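Local coordinates for vacuolar protein sorting-associated protein 29 (Entamoeba histolytica, PDB 5XCJ) that binds metal ions through a calcineurin-like phosphoesterase fold and, as a VPS29-family protein, probably serves retromer in protein transport, at residues 151-156 / 160-165; 4-9 / 24-29; 97-102 / 111-116; 70-75 / 104-109. The protein carries 1 engineered substitution. One frame throughout, in Å; residues are numbered along the deposited sequence.

Contact 1: 151-156 / 160-165; sequences MLLEIN and LTIYEY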
loop_
_atom_site.group_PDB
_atom_site.type_symbol
_atom_site.label_atom_id
_atom_site.label_comp_id
_atom_site.label_asym_id
_atom_site.label_seq_id
_atom_site.Cartn_x
_atom_site.Cartn_y
_atom_site.Cartn_z
ATOM N N MET A 151 -2.795 4.038 -3.656
ATOM C CA MET A 151 -3.777 3.343 -4.473
ATOM C C MET A 151 -5.143 3.309 -3.815
ATOM O O MET A 151 -5.254 3.275 -2.598
ATOM C CB MET A 151 -3.359 1.892 -4.683
ATOM C CG MET A 151 -2.251 1.634 -5.677
ATOM S SD MET A 151 -1.965 -0.148 -5.758
ATOM C CE MET A 151 -0.726 -0.239 -7.044
ATOM N N LEU A 152 -6.179 3.323 -4.642
ATOM C CA LEU A 152 -7.540 3.193 -4.170
ATOM C C LEU A 152 -8.128 2.027 -4.942
ATOM O O LEU A 152 -8.039 1.993 -6.163
ATOM C CB LEU A 152 -8.351 4.455 -4.423
ATOM C CG LEU A 152 -8.125 5.580 -3.424
ATOM C CD1 LEU A 152 -8.993 6.773 -3.774
ATOM C CD2 LEU A 152 -8.409 5.089 -2.017
ATOM N N LEU A 153 -8.700 1.069 -4.233
ATOM C CA LEU A 153 -9.282 -0.091 -4.886
ATOM C C LEU A 153 -10.788 -0.088 -4.779
ATOM O O LEU A 153 -11.341 0.153 -3.716
ATOM C CB LEU A 153 -8.760 -1.399 -4.284
ATOM C CG LEU A 153 -7.272 -1.596 -4.008
ATOM C CD1 LEU A 153 -7.061 -2.985 -3.427
ATOM C CD2 LEU A 153 -6.440 -1.389 -5.260
ATOM N N GLU A 154 -11.444 -0.347 -5.899
ATOM C CA GLU A 154 -12.887 -0.447 -5.908
ATOM C C GLU A 154 -13.137 -1.921 -6.175
ATOM O O GLU A 154 -12.799 -2.426 -7.238
ATOM C CB GLU A 154 -13.481 0.425 -7.008
ATOM C CG GLU A 154 -14.972 0.247 -7.225
ATOM C CD GLU A 154 -15.568 1.322 -8.117
ATOM O OE1 GLU A 154 -14.803 2.054 -8.774
ATOM O OE2 GLU A 154 -16.806 1.436 -8.152
ATOM N N ILE A 155 -13.670 -2.620 -5.185
ATOM C CA ILE A 155 -13.945 -4.035 -5.338
ATOM C C ILE A 155 -15.421 -4.372 -5.178
ATOM O O ILE A 155 -16.035 -4.068 -4.162
ATOM C CB ILE A 155 -13.174 -4.867 -4.295
ATOM C CG1 ILE A 155 -11.665 -4.718 -4.482
ATOM C CG2 ILE A 155 -13.580 -6.329 -4.362
ATOM C CD1 ILE A 155 -10.858 -5.577 -3.540
ATOM N N ASN A 156 -15.994 -4.979 -6.205
ATOM C CA ASN A 156 -17.360 -5.450 -6.119
ATOM C C ASN A 156 -17.251 -6.926 -6.446
ATOM O O ASN A 156 -17.055 -7.278 -7.603
ATOM C CB ASN A 156 -18.248 -4.739 -7.136
ATOM C CG ASN A 156 -19.722 -4.996 -6.896
ATOM O OD1 ASN A 156 -20.110 -5.492 -5.842
ATOM N ND2 ASN A 156 -20.547 -4.661 -7.875
ATOM N N LEU A 160 -12.293 -6.059 -9.804
ATOM C CA LEU A 160 -11.274 -5.268 -9.138
ATOM C C LEU A 160 -10.827 -4.082 -9.976
ATOM O O LEU A 160 -10.437 -4.239 -11.123
ATOM C CB LEU A 160 -10.072 -6.150 -8.798
ATOM C CG LEU A 160 -8.761 -5.478 -8.388
ATOM C CD1 LEU A 160 -8.952 -4.685 -7.109
ATOM C CD2 LEU A 160 -7.672 -6.520 -8.209
ATOM N N THR A 161 -10.893 -2.891 -9.398
ATOM C CA THR A 161 -10.446 -1.686 -10.085
ATOM C C THR A 161 -9.387 -0.973 -9.251
ATOM O O THR A 161 -9.585 -0.763 -8.067
ATOM C CB THR A 161 -11.602 -0.720 -10.390
ATOM O OG1 THR A 161 -12.589 -1.380 -11.188
ATOM C CG2 THR A 161 -11.082 0.488 -11.139
ATOM N N ILE A 162 -8.288 -0.607 -9.885
ATOM C CA ILE A 162 -7.198 0.058 -9.200
ATOM C C ILE A 162 -6.997 1.481 -9.691
ATOM O O ILE A 162 -6.819 1.712 -10.877
ATOM C CB ILE A 162 -5.865 -0.692 -9.407
ATOM C CG1 ILE A 162 -5.869 -2.021 -8.658
ATOM C CG2 ILE A 162 -4.692 0.173 -8.991
ATOM C CD1 ILE A 162 -5.423 -3.192 -9.502
ATOM N N TYR A 163 -7.032 2.426 -8.763
ATOM C CA TYR A 163 -6.808 3.826 -9.082
ATOM C C TYR A 163 -5.423 4.181 -8.558
ATOM O O TYR A 163 -5.240 4.345 -7.355
ATOM C CB TYR A 163 -7.841 4.725 -8.403
ATOM C CG TYR A 163 -9.260 4.541 -8.875
ATOM C CD1 TYR A 163 -9.748 5.270 -9.944
ATOM C CD2 TYR A 163 -10.116 3.662 -8.237
ATOM C CE1 TYR A 163 -11.046 5.116 -10.379
ATOM C CE2 TYR A 163 -11.420 3.499 -8.665
ATOM C CZ TYR A 163 -11.877 4.232 -9.736
ATOM O OH TYR A 163 -13.168 4.084 -10.174
ATOM N N GLU A 164 -4.453 4.289 -9.451
ATOM C CA GLU A 164 -3.084 4.617 -9.076
ATOM C C GLU A 164 -2.854 6.124 -9.004
ATOM O O GLU A 164 -2.830 6.795 -10.026
ATOM C CB GLU A 164 -2.094 4.022 -10.077
ATOM C CG GLU A 164 -2.316 2.570 -10.453
ATOM C CD GLU A 164 -1.305 2.095 -11.485
ATOM O OE1 GLU A 164 -0.608 2.944 -12.058
ATOM O OE2 GLU A 164 -1.207 0.879 -11.718
ATOM N N TYR A 165 -2.671 6.649 -7.796
ATOM C CA TYR A 165 -2.437 8.078 -7.626
ATOM C C TYR A 165 -0.970 8.383 -7.360
ATOM O O TYR A 165 -0.360 7.771 -6.494
ATOM C CB TYR A 165 -3.284 8.650 -6.480
ATOM C CG TYR A 165 -4.764 8.710 -6.773
ATOM C CD1 TYR A 165 -5.327 9.808 -7.404
ATOM C CD2 TYR A 165 -5.597 7.661 -6.432
ATOM C CE1 TYR A 165 -6.677 9.860 -7.681
ATOM C CE2 TYR A 165 -6.946 7.703 -6.699
ATOM C CZ TYR A 165 -7.482 8.802 -7.329
ATOM O OH TYR A 165 -8.826 8.843 -7.597
#

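Contact 2: 4-9 / 24-29; sequences LVIGDF and DRLNTG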
loop_
_atom_site.group_PDB
_atom_site.type_symbol
_atom_site.label_atom_id
_atom_site.label_comp_id
_atom_site.label_asym_id
_atom_site.label_seq_id
_atom_site.Cartn_x
_atom_site.Cartn_y
_atom_site.Cartn_z
ATOM N N LEU A 4 -8.283 1.845 0.713
ATOM C CA LEU A 4 -7.150 2.722 0.503
ATOM C C LEU A 4 -5.894 1.903 0.780
ATOM O O LEU A 4 -5.758 1.341 1.854
ATOM C CB LEU A 4 -7.217 3.921 1.456
ATOM C CG LEU A 4 -5.983 4.810 1.606
ATOM C CD1 LEU A 4 -5.626 5.539 0.321
ATOM C CD2 LEU A 4 -6.143 5.790 2.757
ATOM N N VAL A 5 -5.010 1.806 -0.206
ATOM C CA VAL A 5 -3.757 1.077 -0.038
ATOM C C VAL A 5 -2.650 2.125 0.033
ATOM O O VAL A 5 -2.379 2.829 -0.930
ATOM C CB VAL A 5 -3.514 0.084 -1.187
ATOM C CG1 VAL A 5 -2.253 -0.729 -0.945
ATOM C CG2 VAL A 5 -4.718 -0.826 -1.354
ATOM N N ILE A 6 -2.018 2.217 1.195
ATOM C CA ILE A 6 -0.986 3.217 1.457
ATOM C C ILE A 6 0.122 2.674 2.362
ATOM O O ILE A 6 -0.063 1.649 3.006
ATOM C CB ILE A 6 -1.642 4.456 2.107
ATOM C CG1 ILE A 6 -0.834 5.735 1.873
ATOM C CG2 ILE A 6 -1.905 4.195 3.575
ATOM C CD1 ILE A 6 -1.570 6.996 2.265
ATOM N N GLY A 7 1.262 3.360 2.393
ATOM C CA GLY A 7 2.382 2.947 3.220
ATOM C C GLY A 7 3.712 3.627 2.944
ATOM O O GLY A 7 3.795 4.568 2.161
ATOM N N ASP A 8 4.755 3.125 3.601
ATOM C CA ASP A 8 6.118 3.634 3.448
ATOM C C ASP A 8 6.233 5.131 3.709
ATOM O O ASP A 8 6.841 5.865 2.947
ATOM C CB ASP A 8 6.704 3.250 2.094
ATOM C CG ASP A 8 7.186 1.819 2.065
ATOM O OD1 ASP A 8 7.699 1.364 3.097
ATOM O OD2 ASP A 8 7.038 1.157 1.024
ATOM N N PHE A 9 5.583 5.571 4.778
ATOM C CA PHE A 9 5.584 6.972 5.175
ATOM C C PHE A 9 6.918 7.557 5.622
ATOM O O PHE A 9 7.253 8.684 5.280
ATOM C CB PHE A 9 4.586 7.197 6.312
ATOM C CG PHE A 9 3.164 6.919 5.944
ATOM C CD1 PHE A 9 2.413 7.866 5.275
ATOM C CD2 PHE A 9 2.574 5.715 6.278
ATOM C CE1 PHE A 9 1.102 7.615 4.945
ATOM C CE2 PHE A 9 1.263 5.454 5.945
ATOM C CZ PHE A 9 0.527 6.409 5.278
ATOM N N ASP A 24 -6.435 15.892 1.412
ATOM C CA ASP A 24 -7.742 16.472 1.118
ATOM C C ASP A 24 -8.624 15.465 0.382
ATOM O O ASP A 24 -9.813 15.354 0.658
ATOM C CB ASP A 24 -7.597 17.736 0.271
ATOM C CG ASP A 24 -6.942 18.867 1.022
ATOM O OD1 ASP A 24 -6.783 18.751 2.244
ATOM O OD2 ASP A 24 -6.584 19.870 0.386
ATOM N N ARG A 25 -8.034 14.756 -0.573
ATOM C CA ARG A 25 -8.753 13.741 -1.329
ATOM C C ARG A 25 -9.202 12.549 -0.483
ATOM O O ARG A 25 -10.322 12.077 -0.604
ATOM C CB ARG A 25 -7.887 13.242 -2.485
ATOM C CG ARG A 25 -8.359 11.936 -3.090
ATOM C CD ARG A 25 -9.621 12.153 -3.898
ATOM N NE ARG A 25 -10.287 10.906 -4.247
ATOM C CZ ARG A 25 -11.013 10.181 -3.409
ATOM N NH1 ARG A 25 -11.170 10.563 -2.151
ATOM N NH2 ARG A 25 -11.582 9.065 -3.828
ATOM N N LEU A 26 -8.283 12.042 0.326
ATOM C CA LEU A 26 -8.529 10.913 1.216
ATOM C C LEU A 26 -9.552 11.195 2.321
ATOM O O LEU A 26 -10.329 10.332 2.692
ATOM C CB LEU A 26 -7.215 10.401 1.798
ATOM C CG LEU A 26 -6.216 9.795 0.811
ATOM C CD1 LEU A 26 -4.888 9.447 1.460
ATOM C CD2 LEU A 26 -6.798 8.611 0.073
ATOM N N ASN A 27 -9.545 12.423 2.816
ATOM C CA ASN A 27 -10.436 12.860 3.894
ATOM C C ASN A 27 -11.934 12.825 3.581
ATOM O O ASN A 27 -12.742 12.682 4.486
ATOM C CB ASN A 27 -10.005 14.221 4.450
ATOM C CG ASN A 27 -8.986 14.097 5.566
ATOM O OD1 ASN A 27 -9.098 13.228 6.422
ATOM N ND2 ASN A 27 -7.982 14.968 5.559
ATOM N N THR A 28 -12.311 13.011 2.321
ATOM C CA THR A 28 -13.731 12.997 1.962
ATOM C C THR A 28 -14.272 11.678 1.409
ATOM O O THR A 28 -15.474 11.522 1.245
ATOM C CB THR A 28 -14.061 14.110 0.949
ATOM O OG1 THR A 28 -13.213 13.976 -0.193
ATOM C CG2 THR A 28 -13.852 15.477 1.573
ATOM N N GLY A 29 -13.386 10.777 1.033
ATOM C CA GLY A 29 -13.834 9.550 0.427
ATOM C C GLY A 29 -14.590 8.664 1.369
ATOM O O GLY A 29 -14.416 8.737 2.578
#

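Contact 3: 97-102 / 111-116; sequences EALAIY and LITGHT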
loop_
_atom_site.group_PDB
_atom_site.type_symbol
_atom_site.label_atom_id
_atom_site.label_comp_id
_atom_site.label_asym_id
_atom_site.label_seq_id
_atom_site.Cartn_x
_atom_site.Cartn_y
_atom_site.Cartn_z
ATOM N N GLU A 97 8.949 -13.950 -8.718
ATOM C CA GLU A 97 8.889 -15.296 -8.159
ATOM C C GLU A 97 8.867 -15.330 -6.623
ATOM O O GLU A 97 8.184 -16.156 -6.029
ATOM C CB GLU A 97 9.998 -16.180 -8.722
ATOM C CG GLU A 97 9.688 -17.661 -8.623
ATOM C CD GLU A 97 8.229 -17.978 -8.895
ATOM O OE1 GLU A 97 7.481 -18.200 -7.931
ATOM O OE2 GLU A 97 7.831 -18.017 -10.074
ATOM N N ALA A 98 9.651 -14.462 -5.989
ATOM C CA ALA A 98 9.676 -14.414 -4.534
ATOM C C ALA A 98 8.313 -14.001 -3.995
ATOM O O ALA A 98 7.810 -14.586 -3.048
ATOM C CB ALA A 98 10.753 -13.461 -4.042
ATOM N N LEU A 99 7.737 -12.966 -4.599
ATOM C CA LEU A 99 6.422 -12.471 -4.222
ATOM C C LEU A 99 5.379 -13.553 -4.479
ATOM O O LEU A 99 4.442 -13.724 -3.714
ATOM C CB LEU A 99 6.078 -11.212 -5.007
ATOM C CG LEU A 99 6.818 -9.930 -4.635
ATOM C CD1 LEU A 99 6.681 -8.909 -5.754
ATOM C CD2 LEU A 99 6.278 -9.372 -3.329
ATOM N N ALA A 100 5.550 -14.280 -5.576
ATOM C CA ALA A 100 4.626 -15.347 -5.934
ATOM C C ALA A 100 4.648 -16.422 -4.861
ATOM O O ALA A 100 3.613 -16.975 -4.507
ATOM C CB ALA A 100 4.982 -15.939 -7.286
ATOM N N ILE A 101 5.831 -16.719 -4.341
ATOM C CA ILE A 101 5.946 -17.723 -3.299
ATOM C C ILE A 101 5.175 -17.272 -2.061
ATOM O O ILE A 101 4.451 -18.052 -1.456
ATOM C CB ILE A 101 7.417 -18.018 -2.952
ATOM C CG1 ILE A 101 8.116 -18.668 -4.147
ATOM C CG2 ILE A 101 7.512 -18.916 -1.728
ATOM C CD1 ILE A 101 9.620 -18.522 -4.140
ATOM N N TYR A 102 5.326 -16.006 -1.688
ATOM C CA TYR A 102 4.605 -15.478 -0.535
ATOM C C TYR A 102 3.096 -15.495 -0.745
ATOM O O TYR A 102 2.339 -15.816 0.163
ATOM C CB TYR A 102 5.085 -14.080 -0.159
ATOM C CG TYR A 102 6.116 -14.105 0.933
ATOM C CD1 TYR A 102 5.745 -14.049 2.266
ATOM C CD2 TYR A 102 7.463 -14.207 0.631
ATOM C CE1 TYR A 102 6.691 -14.077 3.270
ATOM C CE2 TYR A 102 8.412 -14.244 1.628
ATOM C CZ TYR A 102 8.022 -14.178 2.943
ATOM O OH TYR A 102 8.971 -14.206 3.927
ATOM N N LEU A 111 -1.873 -9.861 -3.274
ATOM C CA LEU A 111 -0.768 -9.651 -2.351
ATOM C C LEU A 111 -0.311 -8.200 -2.414
ATOM O O LEU A 111 0.108 -7.712 -3.456
ATOM C CB LEU A 111 0.404 -10.588 -2.655
ATOM C CG LEU A 111 1.591 -10.464 -1.699
ATOM C CD1 LEU A 111 1.211 -10.940 -0.313
ATOM C CD2 LEU A 111 2.801 -11.226 -2.218
ATOM N N ILE A 112 -0.374 -7.526 -1.275
ATOM C CA ILE A 112 0.025 -6.136 -1.181
ATOM C C ILE A 112 1.322 -6.034 -0.393
ATOM O O ILE A 112 1.428 -6.548 0.712
ATOM C CB ILE A 112 -1.051 -5.277 -0.496
ATOM C CG1 ILE A 112 -2.383 -5.389 -1.246
ATOM C CG2 ILE A 112 -0.600 -3.835 -0.396
ATOM C CD1 ILE A 112 -3.494 -4.544 -0.672
ATOM N N THR A 113 2.306 -5.380 -1.000
ATOM C CA THR A 113 3.621 -5.170 -0.407
ATOM C C THR A 113 4.155 -3.771 -0.736
ATOM O O THR A 113 3.714 -3.144 -1.683
ATOM C CB THR A 113 4.645 -6.223 -0.885
ATOM O OG1 THR A 113 4.739 -6.202 -2.314
ATOM C CG2 THR A 113 4.249 -7.611 -0.426
ATOM N N GLY A 114 5.095 -3.290 0.067
ATOM C CA GLY A 114 5.697 -1.994 -0.157
ATOM C C GLY A 114 7.182 -2.183 -0.363
ATOM O O GLY A 114 7.574 -2.886 -1.296
ATOM N N HIS A 115 7.980 -1.501 0.453
ATOM C CA HIS A 115 9.443 -1.600 0.450
ATOM C C HIS A 115 10.200 -0.940 -0.705
ATOM O O HIS A 115 11.157 -0.215 -0.492
ATOM C CB HIS A 115 9.889 -3.051 0.612
ATOM C CG HIS A 115 11.365 -3.204 0.795
ATOM N ND1 HIS A 115 11.976 -3.094 2.022
ATOM C CD2 HIS A 115 12.353 -3.442 -0.098
ATOM C CE1 HIS A 115 13.278 -3.262 1.881
ATOM N NE2 HIS A 115 13.531 -3.479 0.606
ATOM N N THR A 116 9.787 -1.252 -1.923
ATOM C CA THR A 116 10.429 -0.756 -3.129
ATOM C C THR A 116 10.357 0.752 -3.337
ATOM O O THR A 116 11.155 1.307 -4.080
ATOM C CB THR A 116 9.868 -1.454 -4.385
ATOM O OG1 THR A 116 8.517 -1.042 -4.596
ATOM C CG2 THR A 116 9.914 -2.954 -4.214
#

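Contact 4: 70-75 / 104-109; sequences NETEVI and RQLDVD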
loop_
_atom_site.group_PDB
_atom_site.type_symbol
_atom_site.label_atom_id
_atom_site.label_comp_id
_atom_site.label_asym_id
_atom_site.label_seq_id
_atom_site.Cartn_x
_atom_site.Cartn_y
_atom_site.Cartn_z
ATOM N N ASN A 70 1.583 -7.025 13.475
ATOM C CA ASN A 70 1.881 -8.299 12.842
ATOM C C ASN A 70 2.650 -8.097 11.541
ATOM O O ASN A 70 2.484 -7.092 10.865
ATOM C CB ASN A 70 0.599 -9.075 12.569
ATOM C CG ASN A 70 0.046 -9.734 13.810
ATOM O OD1 ASN A 70 0.767 -9.973 14.776
ATOM N ND2 ASN A 70 -1.241 -10.035 13.790
ATOM N N GLU A 71 3.529 -9.037 11.228
ATOM C CA GLU A 71 4.303 -8.992 9.997
ATOM C C GLU A 71 3.434 -9.165 8.748
ATOM O O GLU A 71 3.684 -8.551 7.721
ATOM C CB GLU A 71 5.446 -10.005 10.029
ATOM C CG GLU A 71 6.389 -9.790 11.200
ATOM C CD GLU A 71 7.819 -9.515 10.781
ATOM O OE1 GLU A 71 8.725 -9.929 11.514
ATOM O OE2 GLU A 71 8.046 -8.887 9.738
ATOM N N THR A 72 2.436 -10.037 8.842
ATOM C CA THR A 72 1.526 -10.288 7.727
ATOM C C THR A 72 0.063 -10.281 8.162
ATOM O O THR A 72 -0.261 -10.642 9.283
ATOM C CB THR A 72 1.827 -11.633 7.029
ATOM O OG1 THR A 72 1.347 -12.714 7.833
ATOM C CG2 THR A 72 3.316 -11.804 6.791
ATOM N N GLU A 73 -0.817 -9.842 7.268
ATOM C CA GLU A 73 -2.244 -9.809 7.553
ATOM C C GLU A 73 -3.041 -10.249 6.333
ATOM O O GLU A 73 -2.659 -9.943 5.212
ATOM C CB GLU A 73 -2.671 -8.408 7.982
ATOM C CG GLU A 73 -2.033 -7.946 9.279
ATOM C CD GLU A 73 -2.646 -8.618 10.490
ATOM O OE1 GLU A 73 -3.518 -9.484 10.309
ATOM O OE2 GLU A 73 -2.257 -8.277 11.623
ATOM N N VAL A 74 -4.120 -10.995 6.564
ATOM C CA VAL A 74 -4.994 -11.471 5.493
ATOM C C VAL A 74 -6.418 -10.980 5.728
ATOM O O VAL A 74 -7.009 -11.248 6.766
ATOM C CB VAL A 74 -4.989 -13.004 5.406
ATOM C CG1 VAL A 74 -5.934 -13.480 4.318
ATOM C CG2 VAL A 74 -3.581 -13.517 5.163
ATOM N N ILE A 75 -6.944 -10.239 4.762
ATOM C CA ILE A 75 -8.292 -9.683 4.835
ATOM C C ILE A 75 -9.113 -10.067 3.613
ATOM O O ILE A 75 -8.636 -9.945 2.492
ATOM C CB ILE A 75 -8.262 -8.148 4.915
ATOM C CG1 ILE A 75 -7.626 -7.691 6.230
ATOM C CG2 ILE A 75 -9.663 -7.590 4.738
ATOM C CD1 ILE A 75 -7.313 -6.213 6.294
ATOM N N ARG A 104 1.408 -17.527 -2.582
ATOM C CA ARG A 104 1.010 -18.915 -2.434
ATOM C C ARG A 104 1.024 -19.332 -0.965
ATOM O O ARG A 104 0.180 -20.099 -0.526
ATOM C CB ARG A 104 1.861 -19.832 -3.300
ATOM C CG ARG A 104 1.418 -19.855 -4.750
ATOM C CD ARG A 104 2.070 -20.995 -5.499
ATOM N NE ARG A 104 3.509 -21.029 -5.279
ATOM C CZ ARG A 104 4.383 -20.292 -5.951
ATOM N NH1 ARG A 104 3.966 -19.455 -6.882
ATOM N NH2 ARG A 104 5.674 -20.393 -5.690
ATOM N N GLN A 105 2.010 -18.828 -0.228
ATOM C CA GLN A 105 2.150 -19.128 1.192
ATOM C C GLN A 105 0.959 -18.612 1.982
ATOM O O GLN A 105 0.416 -19.301 2.832
ATOM C CB GLN A 105 3.432 -18.496 1.735
ATOM C CG GLN A 105 4.709 -19.090 1.171
ATOM C CD GLN A 105 4.842 -20.570 1.461
ATOM O OE1 GLN A 105 4.482 -21.039 2.540
ATOM N NE2 GLN A 105 5.369 -21.318 0.496
ATOM N N LEU A 106 0.590 -17.365 1.719
ATOM C CA LEU A 106 -0.560 -16.726 2.348
ATOM C C LEU A 106 -1.888 -17.260 1.811
ATOM O O LEU A 106 -2.921 -17.095 2.450
ATOM C CB LEU A 106 -0.509 -15.208 2.166
ATOM C CG LEU A 106 0.659 -14.456 2.798
ATOM C CD1 LEU A 106 0.457 -12.954 2.680
ATOM C CD2 LEU A 106 0.828 -14.863 4.248
ATOM N N ASP A 107 -1.833 -17.904 0.648
ATOM C CA ASP A 107 -3.025 -18.417 -0.023
ATOM C C ASP A 107 -4.064 -17.324 -0.273
ATOM O O ASP A 107 -5.227 -17.463 0.081
ATOM C CB ASP A 107 -3.650 -19.582 0.732
ATOM C CG ASP A 107 -4.800 -20.198 -0.026
ATOM O OD1 ASP A 107 -4.784 -20.122 -1.265
ATOM O OD2 ASP A 107 -5.720 -20.739 0.610
ATOM N N VAL A 108 -3.630 -16.247 -0.912
ATOM C CA VAL A 108 -4.498 -15.115 -1.181
ATOM C C VAL A 108 -4.518 -14.742 -2.651
ATOM O O VAL A 108 -3.577 -15.010 -3.383
ATOM C CB VAL A 108 -4.030 -13.873 -0.398
ATOM C CG1 VAL A 108 -4.129 -14.113 1.098
ATOM C CG2 VAL A 108 -2.609 -13.519 -0.786
ATOM N N ASP A 109 -5.653 -14.215 -3.087
ATOM C CA ASP A 109 -5.835 -13.732 -4.449
ATOM C C ASP A 109 -5.014 -12.474 -4.751
ATOM O O ASP A 109 -4.538 -12.274 -5.861
ATOM C CB ASP A 109 -7.311 -13.503 -4.745
ATOM C CG ASP A 109 -8.171 -14.660 -4.306
ATOM O OD1 ASP A 109 -7.723 -15.813 -4.435
ATOM O OD2 ASP A 109 -9.286 -14.415 -3.826
#

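Contact 1: 151-156 / 160-165
Strands 151-156 and 160-165 are the two arms of a beta hairpin, their N-to-C directions 163° apart, with Leu152-Tyr163 and Glu154-Thr161 as hydrogen-bonded pairs. Each of these pairs closes two backbone bonds, the shortest being Tyr163 N to Leu152 O at 2.8 Å. Between them Leu153 CA brings its hydrogen to the carbonyl of Thr161, 3.3 Å from CA to O. Tyr163 has its CG anti to the carbonyl carbon (chi1 -65°), which brings the ring over to the neighbouring strand. Its edge takes two oxygens near the ring plane: Leu152 O lies 3.4 Å from Tyr163 CD2, and Glu154 OE1 sits at the hydroxyl end. Glu154 OE1, at the end of an extended chain, accepts the hydrogen bond from Tyr163 OH at 3.0 Å, carboxylate and ring being only 21° from coplanar. Leu152 CD1 meets Tyr165 CE2 obliquely at 3.7 Å. Leu153, Ile155, Leu160 and Ile162 make the other face apolar, with Glu164 at one end bonded to Thr121. Leu153 CD2 runs alongside Ile162 CG1 at 3.5 Å, and Ile155 CG1 beside Leu160 CD1 at 3.8 Å, both pairs pointing the same way. Further out, strand 2-6 continues the sheet beyond 149-156 and strand 171-179 beyond 159-168. The apolar face rests on Leu130 and Tyr128 of strand 127-131 in the second sheet, the sandwich core of the metallophosphatase fold.

Contact 2: 4-9 / 24-29
Leu26 meets Leu4 and Ile6 by methyl groups alone, one helix residue set against two residues of the strand that face it. Leu26 CD2 presses on Leu4 CD1 at 3.3 Å, tighter than ordinary van der Waals contact, and also lies 3.9 Å from Leu4 CD2. It thus sits against both methyls of Leu4, the two side chains crossing at about a right angle. With CG of Leu4 anti to the backbone N (chi1 167°), both its methyls are presented to the helix. The second branch, Leu26 CD1, reaches Ile6 CD1 more loosely at 4.2 Å. These residues bind the first strand to the helix of a beta-alpha-beta crossover, 2-6, 20-28 and 33-36, in which the helix packs over the sheet. Around them, Leu52 and Leu49 of helix 43-52 cover Leu4 and Ile6 respectively, while Phe150 touches both Leu4 and Leu26. Past Ile6 the strand gives way to a loop holding Asp8, seen in this protein as a ligand of both zinc ions, though neither is bound in this model. There Asp8 OD2 accepts a hydrogen bond from His115 N and OD1 one from His86 NE2, while Asp8 O is bonded to Ser134 OG.

Contact 3: 97-102 / 111-116
Segment 97-102 of helix 96-106 packs on 111-116, coming nearest where Leu99 CA and Leu111 CA are 7.9 Å apart. At that point a backbone group of the helix takes part: Leu111 CD2 sits 3.3 Å from Leu99 O, a methyl against a carbonyl oxygen. The same CD2 lies 4.1 Å from Leu99 CD2 and 4.2 Å from Tyr102 CB, so one methyl fills the angle between two residues a helical turn apart. Leu111 gets there with its CG anti to the backbone N (chi1 -178°). Two residues on, Thr113 offers both of its branches to Leu99 CD2, OG1 at 3.7 Å and CG2 at 4.0 Å, the two side chains meeting obliquely. With Thr113 OG1 between the backbone N and the carbonyl carbon (chi1 57°), hydroxyl and methyl both come to bear on that one leucine methyl. Tyr102 contributes its CB, while its ring turns off and has Ala98 O of the preceding helical turn at its edge. The loop then runs on to His115, seen as a zinc ligand in this protein; no zinc is bound here. Strand 110-112 lies between strands 80-85 and 127-131 in their sheet, and it closes the beta-alpha-beta unit of strand 80-85, helix 96-106 and strand 110-112. Phe129 supports both Leu99 and Leu111, and Met85 touches Tyr102 and Thr113.

Contact 4: 70-75 / 104-109
Val74 meets Val108 through methyls, without a ring or amide between them; the flat groups of the contact are the amide of Asn70 and the carboxylate of Glu73, and both belong to 70-75. Asn70 ND2 donates to Glu73 OE2 at 3.0 Å, approaching from above the carboxylate, 40° out of its plane, while OE2 is itself tilted 19° from the amide plane. Glu73 sets off from the strand away from helix 96-106, so this bond stays within 70-75, on the side turned from 104-109, and leaves the helix to its neighbours Thr72 and Val74. Those two point toward 104-109. Val74 CG1, anti to its backbone N (chi1 178°), comes to 3.7 Å from Val108 CG1, which also has Val74 CG2 at 4.1 Å; the two valines meet obliquely, a single methyl of Val108 touching both branches of Val74. Two residues earlier on each segment, Leu106 CD2 approaches Thr72 OG1 at 4.2 Å, a loose apolar touch on a hydroxyl. The chain leaves the helix at Asp107, which has positive phi, and that change of direction carries Val108 to the sheet, where it also touches Lys81. Outside the pair, Gln103 NE2 donates to Val108 O, and Asp109 OD2 takes a hydrogen bond from Lys81 N in the adjoining strand 80-85. Between the segments themselves, then, van der Waals contact joins the helix end and the loop after it to edge strand 72-77; the Asn70-Glu73 bond is internal to 70-75, while Asp109 anchors the other segment to the same sheet through strand 80-85.

How the contacts relate
Contacts 1 and 2 are buried, whereas contacts 3 and 4 are partly buried and contact 4 lies nearest the surface. Contacts 1 and 2 share the six-stranded sheet: Met151 O pairs with Val5 N, and Leu152 packs on Leu4. Contacts 3 and 4 use the same helix, 96-106, against the second sheet, where Leu111 touches Leu106. Only contact 1 is knit by hydrogen bonds across its segments; contacts 2 to 4 rest on van der Waals packing, purely of methyls in contact 2, with methyls against oxygens as well in contacts 3 and 4. Though their centres are 21 Å apart, contacts 2 and 3 join at the metal site through Asp8 and His115, from which contact 4 stands apart.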